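Local coordinates for protein homoserine dehydrogenase (Staphylococcus aureus M1064, PDB 4PG7) that catalyses the NAD(P)-dependent interconversion of aspartate semialdehyde and homoserine, a step of the aspartate pathway of amino acid biosynthesis, at residues S172-I177 with Y231-Q236; L24-L29 with I57-I62. One frame throughout, in Å; residues are numbered along the deposited sequence.

Contact 1 (S172-I177 with Y231-Q236)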
loop_
_atom_site.group_PDB
_atom_site.type_symbol
_atom_site.label_atom_id
_atom_site.label_comp_id
_atom_site.label_asym_id
_atom_site.label_seq_id
_atom_site.Cartn_x
_atom_site.Cartn_y
_atom_site.Cartn_z
ATOM N N SER A 172 2.766 12.383 9.889
ATOM C CA SER A 172 3.864 13.191 10.415
ATOM C C SER A 172 5.204 12.939 9.715
ATOM O O SER A 172 6.110 13.772 9.760
ATOM C CB SER A 172 4.019 12.927 11.908
ATOM O OG SER A 172 4.491 11.614 12.141
ATOM N N LYS A 173 5.341 11.787 9.072
ATOM C CA LYS A 173 6.606 11.430 8.439
ATOM C C LYS A 173 6.360 10.402 7.340
ATOM O O LYS A 173 5.498 9.545 7.470
ATOM C CB LYS A 173 7.597 10.895 9.485
ATOM C CG LYS A 173 8.935 10.393 8.934
ATOM C CD LYS A 173 9.868 10.001 10.072
ATOM C CE LYS A 173 11.173 9.424 9.554
ATOM N NZ LYS A 173 12.004 8.822 10.635
ATOM N N PHE A 174 7.102 10.513 6.248
ATOM C CA PHE A 174 7.182 9.422 5.285
ATOM C C PHE A 174 8.614 9.166 4.912
ATOM O O PHE A 174 9.440 10.074 4.924
ATOM C CB PHE A 174 6.346 9.708 4.030
ATOM C CG PHE A 174 6.877 10.827 3.173
ATOM C CD1 PHE A 174 7.878 10.590 2.228
ATOM C CD2 PHE A 174 6.364 12.096 3.272
ATOM C CE1 PHE A 174 8.373 11.604 1.432
ATOM C CE2 PHE A 174 6.851 13.120 2.468
ATOM C CZ PHE A 174 7.860 12.883 1.560
ATOM N N MET A 175 8.897 7.915 4.575
ATOM C CA MET A 175 10.188 7.511 4.032
ATOM C C MET A 175 9.910 6.629 2.838
ATOM O O MET A 175 9.077 5.723 2.921
ATOM C CB MET A 175 10.980 6.688 5.043
ATOM C CG MET A 175 11.363 7.428 6.288
ATOM S SD MET A 175 12.450 6.411 7.280
ATOM C CE MET A 175 11.352 5.174 7.914
ATOM N N GLY A 176 10.627 6.853 1.749
ATOM C CA GLY A 176 10.377 6.104 0.566
ATOM C C GLY A 176 11.580 5.721 -0.234
ATOM O O GLY A 176 12.609 6.417 -0.221
ATOM N N ILE A 177 11.444 4.595 -0.931
ATOM C CA ILE A 177 12.359 4.213 -1.987
ATOM C C ILE A 177 11.640 4.637 -3.255
ATOM O O ILE A 177 10.608 4.064 -3.573
ATOM C CB ILE A 177 12.663 2.712 -1.935
ATOM C CG1 ILE A 177 13.449 2.417 -0.652
ATOM C CG2 ILE A 177 13.402 2.269 -3.193
ATOM C CD1 ILE A 177 13.542 0.954 -0.257
ATOM N N TYR A 231 3.632 17.377 -0.667
ATOM C CA TYR A 231 2.421 18.120 -1.015
ATOM C C TYR A 231 1.150 17.290 -0.767
ATOM O O TYR A 231 0.206 17.768 -0.161
ATOM C CB TYR A 231 2.481 18.577 -2.469
ATOM C CG TYR A 231 1.284 19.408 -2.869
ATOM C CD1 TYR A 231 1.005 20.603 -2.220
ATOM C CD2 TYR A 231 0.426 18.986 -3.881
ATOM C CE1 TYR A 231 -0.105 21.357 -2.569
ATOM C CE2 TYR A 231 -0.679 19.741 -4.248
ATOM C CZ TYR A 231 -0.937 20.923 -3.587
ATOM O OH TYR A 231 -2.031 21.654 -3.954
ATOM N N LEU A 232 1.163 16.037 -1.207
ATOM C CA LEU A 232 0.047 15.142 -1.002
ATOM C C LEU A 232 -0.126 14.719 0.462
ATOM O O LEU A 232 -1.251 14.624 0.926
ATOM C CB LEU A 232 0.193 13.901 -1.885
ATOM C CG LEU A 232 0.156 14.190 -3.390
ATOM C CD1 LEU A 232 0.432 12.925 -4.181
ATOM C CD2 LEU A 232 -1.185 14.791 -3.803
ATOM N N SER A 233 0.971 14.511 1.194
ATOM C CA SER A 233 0.908 14.086 2.599
ATOM C C SER A 233 0.601 15.202 3.592
ATOM O O SER A 233 -0.158 15.003 4.543
ATOM C CB SER A 233 2.234 13.424 3.027
ATOM O OG SER A 233 2.489 12.274 2.243
ATOM N N PHE A 234 1.243 16.347 3.411
ATOM C CA PHE A 234 1.211 17.403 4.400
ATOM C C PHE A 234 0.451 18.638 3.949
ATOM O O PHE A 234 0.311 19.568 4.740
ATOM C CB PHE A 234 2.628 17.853 4.735
ATOM C CG PHE A 234 3.551 16.744 5.123
ATOM C CD1 PHE A 234 3.179 15.815 6.081
ATOM C CD2 PHE A 234 4.826 16.668 4.576
ATOM C CE1 PHE A 234 4.043 14.803 6.446
ATOM C CE2 PHE A 234 5.697 15.664 4.954
ATOM C CZ PHE A 234 5.308 14.734 5.892
ATOM N N ASN A 235 -0.007 18.664 2.691
ATOM C CA ASN A 235 -0.631 19.850 2.112
ATOM C C ASN A 235 0.258 21.091 2.222
ATOM O O ASN A 235 -0.223 22.199 2.405
ATOM C CB ASN A 235 -1.998 20.097 2.748
ATOM C CG ASN A 235 -2.874 18.857 2.750
ATOM O OD1 ASN A 235 -2.938 18.128 1.761
ATOM N ND2 ASN A 235 -3.554 18.611 3.864
ATOM N N GLN A 236 1.563 20.886 2.099
ATOM C CA GLN A 236 2.529 21.971 2.136
ATOM C C GLN A 236 3.307 21.949 0.848
ATOM O O GLN A 236 3.673 20.892 0.361
ATOM C CB GLN A 236 3.515 21.784 3.284
ATOM C CG GLN A 236 2.895 21.894 4.666
ATOM C CD GLN A 236 2.497 23.309 5.027
ATOM O OE1 GLN A 236 1.375 23.552 5.459
ATOM N NE2 GLN A 236 3.411 24.250 4.850
#
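The rings of Phe174 and Phe234 lie near parallel but slid apart, their planes at 29° and scarcely overlapping; the centroids are 5.8 Å apart. Their nearest atoms are Phe174 CE2 and Phe234 CE2, at 3.7 Å. On one face of the Phe234 ring lies CB of its own neighbour Ser233, 3.9 Å above the plane and over the centre, while the backbone N of Lys173 sits at the ring edge, 4.2 Å from Phe234 CE1. The same CE1 comes within 3.9 Å of the carbonyl carbon of Ser172, so Phe234 is pressed against strand backbone as well as against a side chain. Ser233 also reaches the other ring, its OG lying 4.0 Å from CD2 of Phe174. That hydroxyl is hydrogen-bonded to the carbonyl of Thr229 one turn back, so the polar group beside the ring is satisfied within its own helix.

Phe174 CB points toward the helix, and chi1 of 68° sets CG between the backbone N and the carbonyl carbon; Val226, Thr229 and Ser230 also touch this ring. Phe234 extends the aromatic cluster to Tyr274 on the adjoining strand. Lys173, by contrast, points away from the helix and salt-bridges Glu444, as suits a long charged chain. The helix ends just after Phe234: Asn235 has positive phi, a conformation asparagine adopts more readily than most residues with a side chain. At the strand end, Ser172 and Lys173 both face Ile307 in a classic beta bulge. Phe174 and Phe234 thus carry most of the meeting between the C-terminal end of helix 220-234 and strand 171-177, a helix packed on a mixed, largely antiparallel sheet, here within the homoserine dehydrogenase family region.

Contact 2 (L24-L29 with I57-I62)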
loop_
_atom_site.group_PDB
_atom_site.type_symbol
_atom_site.label_atom_id
_atom_site.label_comp_id
_atom_site.label_asym_id
_atom_site.label_seq_id
_atom_site.Cartn_x
_atom_site.Cartn_y
_atom_site.Cartn_z
ATOM N N LEU A 24 -18.343 14.523 -25.965
ATOM C CA LEU A 24 -17.297 15.133 -25.142
ATOM C C LEU A 24 -16.113 15.430 -26.044
ATOM O O LEU A 24 -15.397 14.518 -26.471
ATOM C CB LEU A 24 -16.876 14.207 -23.998
ATOM C CG LEU A 24 -17.468 14.530 -22.631
ATOM C CD1 LEU A 24 -17.202 13.396 -21.652
ATOM C CD2 LEU A 24 -16.883 15.825 -22.091
ATOM N N ASN A 25 -15.919 16.710 -26.342
ATOM C CA ASN A 25 -14.853 17.131 -27.242
ATOM C C ASN A 25 -13.575 17.374 -26.449
ATOM O O ASN A 25 -13.552 18.161 -25.494
ATOM C CB ASN A 25 -15.268 18.382 -27.998
ATOM C CG ASN A 25 -16.309 18.098 -29.074
ATOM O OD1 ASN A 25 -16.115 17.242 -29.929
ATOM N ND2 ASN A 25 -17.407 18.819 -29.037
ATOM N N ILE A 26 -12.520 16.654 -26.804
ATOM C CA ILE A 26 -11.262 16.782 -26.085
ATOM C C ILE A 26 -10.123 17.113 -27.038
ATOM O O ILE A 26 -10.215 16.902 -28.255
ATOM C CB ILE A 26 -10.940 15.511 -25.255
ATOM C CG1 ILE A 26 -10.432 14.357 -26.126
ATOM C CG2 ILE A 26 -12.167 15.058 -24.479
ATOM C CD1 ILE A 26 -9.912 13.179 -25.308
ATOM N N ALA A 27 -9.057 17.639 -26.461
ATOM C CA ALA A 27 -7.801 17.827 -27.159
ATOM C C ALA A 27 -6.642 17.221 -26.358
ATOM O O ALA A 27 -6.643 17.243 -25.116
ATOM C CB ALA A 27 -7.566 19.295 -27.404
ATOM N N LEU A 28 -5.665 16.684 -27.085
ATOM C CA LEU A 28 -4.431 16.157 -26.488
ATOM C C LEU A 28 -3.287 17.093 -26.756
ATOM O O LEU A 28 -3.119 17.551 -27.891
ATOM C CB LEU A 28 -4.044 14.824 -27.090
ATOM C CG LEU A 28 -4.363 13.624 -26.246
ATOM C CD1 LEU A 28 -5.865 13.404 -26.319
ATOM C CD2 LEU A 28 -3.564 12.423 -26.738
ATOM N N LEU A 29 -2.530 17.423 -25.710
ATOM C CA LEU A 29 -1.327 18.213 -25.881
ATOM C C LEU A 29 -0.167 17.242 -25.765
ATOM O O LEU A 29 0.179 16.821 -24.653
ATOM C CB LEU A 29 -1.240 19.330 -24.836
ATOM C CG LEU A 29 -2.432 20.273 -24.703
ATOM C CD1 LEU A 29 -2.157 21.290 -23.617
ATOM C CD2 LEU A 29 -2.717 20.982 -26.024
ATOM N N ILE A 57 -16.626 10.308 -26.768
ATOM C CA ILE A 57 -15.369 11.032 -26.664
ATOM C C ILE A 57 -14.800 11.310 -28.047
ATOM O O ILE A 57 -14.489 10.389 -28.801
ATOM C CB ILE A 57 -14.299 10.255 -25.855
ATOM C CG1 ILE A 57 -14.850 9.808 -24.496
ATOM C CG2 ILE A 57 -13.062 11.118 -25.653
ATOM C CD1 ILE A 57 -15.508 10.904 -23.689
ATOM N N VAL A 58 -14.658 12.584 -28.375
ATOM C CA VAL A 58 -14.103 12.983 -29.664
ATOM C C VAL A 58 -12.800 13.717 -29.428
ATOM O O VAL A 58 -12.760 14.773 -28.770
ATOM C CB VAL A 58 -15.073 13.881 -30.465
ATOM C CG1 VAL A 58 -14.481 14.250 -31.825
ATOM C CG2 VAL A 58 -16.397 13.170 -30.669
ATOM N N ILE A 59 -11.733 13.119 -29.940
ATOM C CA ILE A 59 -10.423 13.739 -29.943
ATOM C C ILE A 59 -10.389 14.684 -31.131
ATOM O O ILE A 59 -10.131 14.281 -32.270
ATOM C CB ILE A 59 -9.295 12.696 -30.039
ATOM C CG1 ILE A 59 -9.403 11.697 -28.880
ATOM C CG2 ILE A 59 -7.950 13.395 -30.025
ATOM C CD1 ILE A 59 -8.416 10.540 -28.939
ATOM N N LYS A 60 -10.662 15.952 -30.857
ATOM C CA LYS A 60 -10.836 16.941 -31.920
ATOM C C LYS A 60 -9.516 17.553 -32.389
ATOM O O LYS A 60 -9.415 17.979 -33.540
ATOM C CB LYS A 60 -11.773 18.053 -31.448
ATOM C CG LYS A 60 -12.226 18.955 -32.578
ATOM C CD LYS A 60 -13.404 19.820 -32.184
ATOM C CE LYS A 60 -13.701 20.835 -33.284
ATOM N NZ LYS A 60 -14.463 21.970 -32.722
ATOM N N HIS A 61 -8.529 17.640 -31.494
ATOM C CA HIS A 61 -7.217 18.189 -31.829
ATOM C C HIS A 61 -6.129 17.420 -31.075
ATOM O O HIS A 61 -6.312 17.031 -29.921
ATOM C CB HIS A 61 -7.089 19.672 -31.421
ATOM C CG HIS A 61 -8.167 20.571 -31.950
ATOM N ND1 HIS A 61 -8.184 21.031 -33.248
ATOM C CD2 HIS A 61 -9.238 21.130 -31.345
ATOM C CE1 HIS A 61 -9.240 21.803 -33.434
ATOM N NE2 HIS A 61 -9.899 21.878 -32.291
ATOM N N ILE A 62 -4.991 17.238 -31.726
ATOM C CA ILE A 62 -3.792 16.789 -31.064
ATOM C C ILE A 62 -2.675 17.772 -31.360
ATOM O O ILE A 62 -2.339 18.005 -32.514
ATOM C CB ILE A 62 -3.393 15.362 -31.491
ATOM C CG1 ILE A 62 -4.549 14.387 -31.217
ATOM C CG2 ILE A 62 -2.166 14.914 -30.705
ATOM C CD1 ILE A 62 -4.330 12.964 -31.719
#
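Leu24 and Ile57 lie side by side and point the same way, with Ile57 CD1 3.6 Å from Leu24 CB. The Ile57 chain is kinked, chi1 -52° and chi2 -51°, which sets this methyl beside the leucine. Next along the same face, Ile26 slants over its neighbours: its CD1 lies 3.8 Å from Ile57 CG2 and 3.9 Å from Ile59 CG1, one methyl touching both branched chains. Leu28 and Ile62 continue the row, and Ile42 of helix 33-53 touches both Ile26 and Ile59, so branched aliphatic residues suit this buried face.

On the reverse face Asn25 stands alongside Val58, with Asn25 OD1 3.6 Å from Val58 CB; the amide ND2 bonds a glycerol molecule, probably from the crystallisation liquor, and, weakly, Ser92 O. Ala27 CB lies beside His61 CB, and the His61 imidazole is hydrogen-bonded to Asp90 and His79. Lys60 CG lies over one face of that ring, offset toward the rim, and the extended Lys60 chain carries NZ to Asp90 and Ser92.

Four backbone bonds join the parallel strands. Val58 N to Leu24 O is 2.8 Å and almost straight, and Ile26 N to Val58 O is 2.7 Å. Beyond Lys60, whose N still binds Ile26 O, the register slips by one residue: Ile26 pairs with Ile59, but Leu28 with Ile62. Strand, helix 33-53 and parallel strand form the opening beta-alpha-beta unit of a Rossmann-type domain; the glycines after Leu29 fit the GxGxxG turn that, in relatives, lies beside the dinucleotide.

How the contacts relate
From the N terminus the chain meets contact 2 first: strand 22-29 runs into helix 33-53 and returns as strand 55-63, so this contact closes a short loop of 27 residues, mostly helical. The chain then completes the parallel nucleotide-binding sheet before reaching strand 171-177. Contact 1 closes a longer loop of 53 residues, mostly helical and with no strand, and ties the last of its helices to a strand of the mixed sheet. The two loops follow in series, neither nested nor crossed. Their centres lie 35 Å apart and their nearest atoms about 19 Å apart. Contact 2 pairs two strands within the parallel sheet, whereas contact 1 sets a helix against the mixed sheet.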